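Local structure of endonuclease II (Enterobacteria phage t4, 2WSH) at residues A85-H88 with S89-E93; M116-T120 with I121-A125. The protein nicks and cleaves cytosine-containing double-stranded host DNA in a sequence-specific, magnesium-dependent way, so that the phage can reuse the nucleotides. The protein carries 1 engineered substitution. One frame throughout, in Å; residues are numbered along the deposited sequence. Where two conformers were deposited one is given.

Contact 1 (A85-H88 with S89-E93); sequences ALIH and SALKE
K92 lies across the imidazole of H88 one helical turn earlier. K92 CB starts near the backbone, 3.4 Å from H88 O. K92 CG passes the same oxygen and comes to 3.9 Å from H88 NE2. K92 CD follows the rim of the ring, 3.8 Å from H88 CE1. A bend at chi3 (-65°) then turns the chain over the ring. K92 CE stands over one face, 3.9 Å from the centroid of the H88 ring and 18° off the normal, which makes a CH-pi contact. K92 NZ ends 4.1 Å from H88 ND1, with no bond between them. If the histidine were charged, the two groups would probably disfavour each other mildly. H88 meets the lysine because its CG is anti to the backbone N (chi1 -170°), which swings the ring beside its own carbonyl carbon.

The backbone beneath is regular helix, with i to i+4 bonds from A85 O to S89 N through H88 O to K92 N. S89 adds a side-chain bond. Its OG donates to L86 O at 3.0 Å, from above the carbonyl plane. A90 N reaches the same oxygen from the same face, so L86 O is gripped twice. On another side of the helix I87 and L91 lie alongside each other, with CG2 of I87 4.1 Å from CD1 of L91.

H88 and K92 form an i to i+4 pair on helix 82-92 of the GIY-YIG domain. I87 packs on Y68 and I72 of helix 61-73 and on W136. A90 and L91 rest on V97 of strand 97-111.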
ATOM      1  N   ALA A  85      -5.463  37.474   4.857  1.00 27.59           N
ATOM      2  CA  ALA A  85      -6.356  38.587   5.172  1.00 27.16           C
ATOM      3  C   ALA A  85      -7.489  38.152   6.098  1.00 21.99           C
ATOM      4  O   ALA A  85      -7.925  38.913   6.965  1.00 28.01           O
ATOM      5  CB  ALA A  85      -6.920  39.196   3.894  1.00 22.11           C
ATOM      6  N   LEU A  86      -7.968  36.927   5.908  1.00 25.13           N
ATOM      7  CA  LEU A  86      -9.024  36.385   6.760  1.00 23.76           C
ATOM      8  C   LEU A  86      -8.498  36.136   8.172  1.00 24.33           C
ATOM      9  O   LEU A  86      -9.175  36.421   9.159  1.00 24.12           O
ATOM     10  CB  LEU A  86      -9.578  35.090   6.162  1.00 24.93           C
ATOM     11  CG  LEU A  86     -10.379  35.250   4.864  1.00 33.88           C
ATOM     12  CD1 LEU A  86     -10.294  33.994   4.015  1.00 29.72           C
ATOM     13  CD2 LEU A  86     -11.823  35.605   5.159  1.00 26.32           C
ATOM     14  N   ILE A  87      -7.283  35.604   8.257  1.00 23.80           N
ATOM     15  CA  ILE A  87      -6.638  35.358   9.539  1.00 16.88           C
ATOM     16  C   ILE A  87      -6.437  36.665  10.305  1.00 27.32           C
ATOM     17  O   ILE A  87      -6.667  36.736  11.512  1.00 21.70           O
ATOM     18  CB  ILE A  87      -5.272  34.666   9.349  1.00 20.94           C
ATOM     19  CG1 ILE A  87      -5.457  33.256   8.781  1.00 18.66           C
ATOM     20  CG2 ILE A  87      -4.502  34.621  10.661  1.00 19.71           C
ATOM     21  CD1 ILE A  87      -4.154  32.605   8.319  1.00 19.36           C
ATOM     22  N   HIS A  88      -6.021  37.707   9.592  1.00 28.09           N
ATOM     23  CA  HIS A  88      -5.752  38.989  10.232  1.00 27.88           C
ATOM     24  C   HIS A  88      -7.013  39.651  10.786  1.00 25.47           C
ATOM     25  O   HIS A  88      -6.985  40.239  11.867  1.00 31.83           O
ATOM     26  CB  HIS A  88      -5.025  39.939   9.277  1.00 29.84           C
ATOM     27  CG  HIS A  88      -4.514  41.179   9.942  1.00 30.80           C
ATOM     28  ND1 HIS A  88      -4.511  42.410   9.323  1.00 44.53           N
ATOM     29  CD2 HIS A  88      -4.004  41.378  11.180  1.00 37.85           C
ATOM     30  CE1 HIS A  88      -4.008  43.313  10.147  1.00 44.97           C
ATOM     31  NE2 HIS A  88      -3.693  42.713  11.282  1.00 45.98           N
ATOM     32  N   SER A  89      -8.115  39.557  10.048  1.00 28.13           N
ATOM     33  CA  SER A  89      -9.376  40.124  10.516  1.00 32.50           C
ATOM     34  C   SER A  89      -9.948  39.313  11.676  1.00 32.94           C
ATOM     35  O   SER A  89     -10.616  39.860  12.554  1.00 30.48           O
ATOM     36  CB  SER A  89     -10.388  40.254   9.376  1.00 30.60           C
ATOM     37  OG  SER A  89     -10.681  38.996   8.798  1.00 46.72           O
ATOM     38  N   ALA A  90      -9.677  38.010  11.688  1.00 23.83           N
ATOM     39  CA  ALA A  90     -10.059  37.184  12.828  1.00 30.87           C
ATOM     40  C   ALA A  90      -9.298  37.654  14.061  1.00 34.33           C
ATOM     41  O   ALA A  90      -9.883  37.881  15.123  1.00 32.14           O
ATOM     42  CB  ALA A  90      -9.779  35.718  12.555  1.00 23.29           C
ATOM     43  N   LEU A  91      -7.987  37.811  13.907  1.00 27.11           N
ATOM     44  CA  LEU A  91      -7.140  38.310  14.981  1.00 25.84           C
ATOM     45  C   LEU A  91      -7.616  39.678  15.457  1.00 36.27           C
ATOM     46  O   LEU A  91      -7.748  39.916  16.657  1.00 39.33           O
ATOM     47  CB  LEU A  91      -5.686  38.399  14.513  1.00 29.61           C
ATOM     48  CG  LEU A  91      -4.953  37.067  14.344  1.00 32.59           C
ATOM     49  CD1 LEU A  91      -3.634  37.273  13.627  1.00 29.12           C
ATOM     50  CD2 LEU A  91      -4.732  36.402  15.689  1.00 35.59           C
ATOM     51  N   LYS A  92      -7.874  40.574  14.510  1.00 35.40           N
ATOM     52  CA  LYS A  92      -8.333  41.920  14.839  1.00 33.67           C
ATOM     53  C   LYS A  92      -9.670  41.903  15.571  1.00 41.00           C
ATOM     54  O   LYS A  92      -9.854  42.617  16.555  1.00 46.62           O
ATOM     55  CB  LYS A  92      -8.419  42.782  13.583  1.00 27.57           C
ATOM     56  CG  LYS A  92      -7.075  43.326  13.117  1.00 38.04           C
ATOM     57  CD  LYS A  92      -7.245  44.302  11.962  1.00 41.73           C
ATOM     58  CE  LYS A  92      -7.798  43.609  10.725  1.00 36.30           C
ATOM     59  NZ  LYS A  92      -8.040  44.564   9.611  1.00 45.20           N
ATOM     60  N   GLU A  93     -10.600  41.081  15.092  1.00 40.42           N
ATOM     61  CA  GLU A  93     -11.893  40.925  15.750  1.00 36.44           C
ATOM     62  C   GLU A  93     -11.733  40.277  17.124  1.00 36.95           C
ATOM     63  O   GLU A  93     -12.715  40.008  17.816  1.00 39.80           O
ATOM     64  CB  GLU A  93     -12.856  40.120  14.870  1.00 34.03           C
ATOM     65  CG  GLU A  93     -13.461  40.931  13.729  1.00 42.86           C
ATOM     66  CD  GLU A  93     -14.007  40.065  12.609  1.00 47.98           C
ATOM     67  OE1 GLU A  93     -13.680  38.861  12.571  1.00 49.41           O
ATOM     68  OE2 GLU A  93     -14.758  40.591  11.759  1.00 37.54           O
TER

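Contact 2 (M116-T120 with I121-A125); sequences MTIAT and IDLEA. Engineered in segment 121-125: A125 (natural residue Glu).
D122 N bonds back to A119 O at 2.9 Å, from well above the carbonyl plane, where the backbone turns from strand 114-119 into helix 121-132. T120 O accepts twice. E124 N comes nearly head-on to this carbonyl, at 164°, while L123 N approaches from high above its plane.

Two waters span the turn. One accepts from the backbone N of A119 and donates to D122 OD2, 2.8 Å from that oxygen. The other links the side chains of T120 and E124, through OG1 and OE2. T120 OG1 can serve this water because it sits between its own N and carbonyl carbon (chi1 63°); it is also hydrogen-bonded to F105 N.

The apolar contacts are few. I118 CG1 meets L123 CG at 4.0 Å, the two side chains crossing at about a right angle. CD1 of I118 touches the CB of D122. A119 CB lies 3.9 Å from I121 CG1. M109 and L113 of a second subunit pack against T120 and E124.

Salt bridges leave the turn on both acids: D122 OD1 to K57 and E124 OE1 to R102. The polar groups thus tie the strand-to-helix turn to neighbouring strands. The paired cations probably favour ionised carboxylates at D122 and E124.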
HETATM    1  N   MSE A 116       6.872   3.899  -7.870  1.00 26.83           N
HETATM    2  CA  MSE A 116       5.742   4.816  -7.814  1.00 25.47           C
HETATM    3  C   MSE A 116       5.501   5.182  -6.356  1.00 30.17           C
HETATM    4  O   MSE A 116       5.563   4.320  -5.481  1.00 30.06           O
HETATM    5  CB  MSE A 116       4.483   4.165  -8.392  1.00 27.85           C
HETATM    6  CG  MSE A 116       4.470   3.978  -9.914  1.00 42.13           C
HETATM    7 SE   MSE A 116       4.726   2.127 -10.522  1.00 55.61          SE
HETATM    8  CE  MSE A 116       6.624   2.036 -10.265  1.00 24.72           C
ATOM      9  N   THR A 117       5.221   6.454  -6.095  0.56 31.86           N
ATOM     10  CA  THR A 117       5.045   6.909  -4.721  0.56 34.31           C
ATOM     11  C   THR A 117       3.906   7.914  -4.563  0.56 40.46           C
ATOM     12  O   THR A 117       3.639   8.718  -5.458  0.56 36.18           O
ATOM     13  CB  THR A 117       6.343   7.525  -4.165  0.56 34.35           C
ATOM     14  OG1 THR A 117       6.113   8.013  -2.837  0.56 36.41           O
ATOM     15  CG2 THR A 117       6.810   8.670  -5.053  0.56 28.64           C
ATOM     16  N   ILE A 118       3.243   7.859  -3.412  1.00 34.88           N
ATOM     17  CA  ILE A 118       2.162   8.788  -3.098  1.00 32.58           C
ATOM     18  C   ILE A 118       2.276   9.318  -1.671  1.00 38.42           C
ATOM     19  O   ILE A 118       2.445   8.550  -0.724  1.00 31.27           O
ATOM     20  CB  ILE A 118       0.779   8.138  -3.275  1.00 26.35           C
ATOM     21  CG1 ILE A 118      -0.331   9.150  -2.973  1.00 41.21           C
ATOM     22  CG2 ILE A 118       0.630   6.931  -2.372  1.00 33.56           C
ATOM     23  CD1 ILE A 118      -0.337  10.345  -3.898  1.00 39.69           C
ATOM     24  N   ALA A 119       2.206  10.637  -1.524  1.00 32.88           N
ATOM     25  CA  ALA A 119       2.082  11.250  -0.212  1.00 37.86           C
ATOM     26  C   ALA A 119       0.601  11.249   0.129  1.00 35.78           C
ATOM     27  O   ALA A 119      -0.214  11.758  -0.640  1.00 36.23           O
ATOM     28  CB  ALA A 119       2.626  12.669  -0.230  1.00 38.73           C
ATOM     29  N   THR A 120       0.245  10.669   1.270  1.00 31.85           N
ATOM     30  CA  THR A 120      -1.166  10.500   1.602  1.00 23.39           C
ATOM     31  C   THR A 120      -1.895  11.825   1.835  1.00 28.26           C
ATOM     32  O   THR A 120      -3.120  11.875   1.754  1.00 29.09           O
ATOM     33  CB  THR A 120      -1.378   9.565   2.812  1.00 28.02           C
ATOM     34  OG1 THR A 120      -0.786  10.145   3.979  1.00 26.51           O
ATOM     35  CG2 THR A 120      -0.762   8.200   2.548  1.00 30.15           C
ATOM     36  N   ILE A 121      -1.160  12.896   2.126  1.00 20.34           N
ATOM     37  CA  ILE A 121      -1.802  14.208   2.210  1.00 27.37           C
ATOM     38  C   ILE A 121      -2.530  14.502   0.902  1.00 32.13           C
ATOM     39  O   ILE A 121      -3.592  15.120   0.902  1.00 28.61           O
ATOM     40  CB  ILE A 121      -0.811  15.355   2.500  1.00 23.78           C
ATOM     41  CG1 ILE A 121       0.320  15.367   1.466  1.00 32.03           C
ATOM     42  CG2 ILE A 121      -0.255  15.241   3.911  1.00 32.55           C
ATOM     43  CD1 ILE A 121       1.173  16.617   1.512  1.00 29.25           C
ATOM     44  N   ASP A 122      -1.956  14.047  -0.208  1.00 32.25           N
ATOM     45  CA  ASP A 122      -2.557  14.259  -1.520  1.00 30.10           C
ATOM     46  C   ASP A 122      -3.880  13.520  -1.656  1.00 30.78           C
ATOM     47  O   ASP A 122      -4.754  13.928  -2.423  1.00 30.30           O
ATOM     48  CB  ASP A 122      -1.598  13.828  -2.629  1.00 26.79           C
ATOM     49  CG  ASP A 122      -0.492  14.831  -2.860  1.00 34.51           C
ATOM     50  OD1 ASP A 122      -0.621  15.977  -2.381  1.00 34.98           O
ATOM     51  OD2 ASP A 122       0.505  14.475  -3.522  1.00 37.61           O
ATOM     52  N   LEU A 123      -4.021  12.435  -0.902  1.00 30.02           N
ATOM     53  CA  LEU A 123      -5.242  11.634  -0.909  1.00 27.90           C
ATOM     54  C   LEU A 123      -6.272  12.144   0.093  1.00 36.56           C
ATOM     55  O   LEU A 123      -7.475  12.044  -0.137  1.00 26.82           O
ATOM     56  CB  LEU A 123      -4.925  10.179  -0.567  1.00 22.38           C
ATOM     57  CG  LEU A 123      -4.101   9.350  -1.550  1.00 42.57           C
ATOM     58  CD1 LEU A 123      -3.873   7.957  -0.975  1.00 37.47           C
ATOM     59  CD2 LEU A 123      -4.799   9.278  -2.897  1.00 35.39           C
ATOM     60  N   GLU A 124      -5.793  12.674   1.214  1.00 27.96           N
ATOM     61  CA  GLU A 124      -6.670  13.013   2.328  1.00 27.03           C
ATOM     62  C   GLU A 124      -7.299  14.400   2.216  1.00 27.68           C
ATOM     63  O   GLU A 124      -8.469  14.583   2.551  1.00 28.45           O
ATOM     64  CB  GLU A 124      -5.924  12.877   3.657  1.00 24.12           C
ATOM     65  CG  GLU A 124      -5.634  11.438   4.058  1.00 27.49           C
ATOM     66  CD  GLU A 124      -5.368  11.289   5.542  1.00 33.94           C
ATOM     67  OE1 GLU A 124      -5.310  12.320   6.244  1.00 28.15           O
ATOM     68  OE2 GLU A 124      -5.219  10.141   6.006  1.00 36.46           O
ATOM     69  N   ALA A 125      -6.524  15.373   1.753  1.00 26.50           N
ATOM     70  CA  ALA A 125      -7.010  16.746   1.664  1.00 28.62           C
ATOM     71  C   ALA A 125      -8.336  16.850   0.911  1.00 26.53           C
ATOM     72  O   ALA A 125      -9.278  17.463   1.408  1.00 24.35           O
ATOM     73  CB  ALA A 125      -5.955  17.658   1.048  1.00 32.66           C
TER
HETATM   74  O   HOH W   1       2.276  12.317  -3.883  1.00 37.33           O
HETATM   75  O   HOH W   2      -2.858   9.239   5.800  1.00 37.27           O

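Contact 1 and contact 2 lie on opposite sides of the chain's centre, with their own centres 31 Å apart. Their nearest atoms are about 17 Å apart, so they do not touch. Contact 1 comes first along the chain, and strand 97-111 follows it. The same strand pairs antiparallel with strand 114-119, which leads into contact 2. Both belong to the GIY-YIG nuclease domain. Contact 1 meets no other chain of the tetramer, whereas contact 2 packs against a second subunit. Segment 121-125 contains the engineered alanine A125, where the natural enzyme has a glutamate, the acid that binds the metal in related GIY-YIG nucleases.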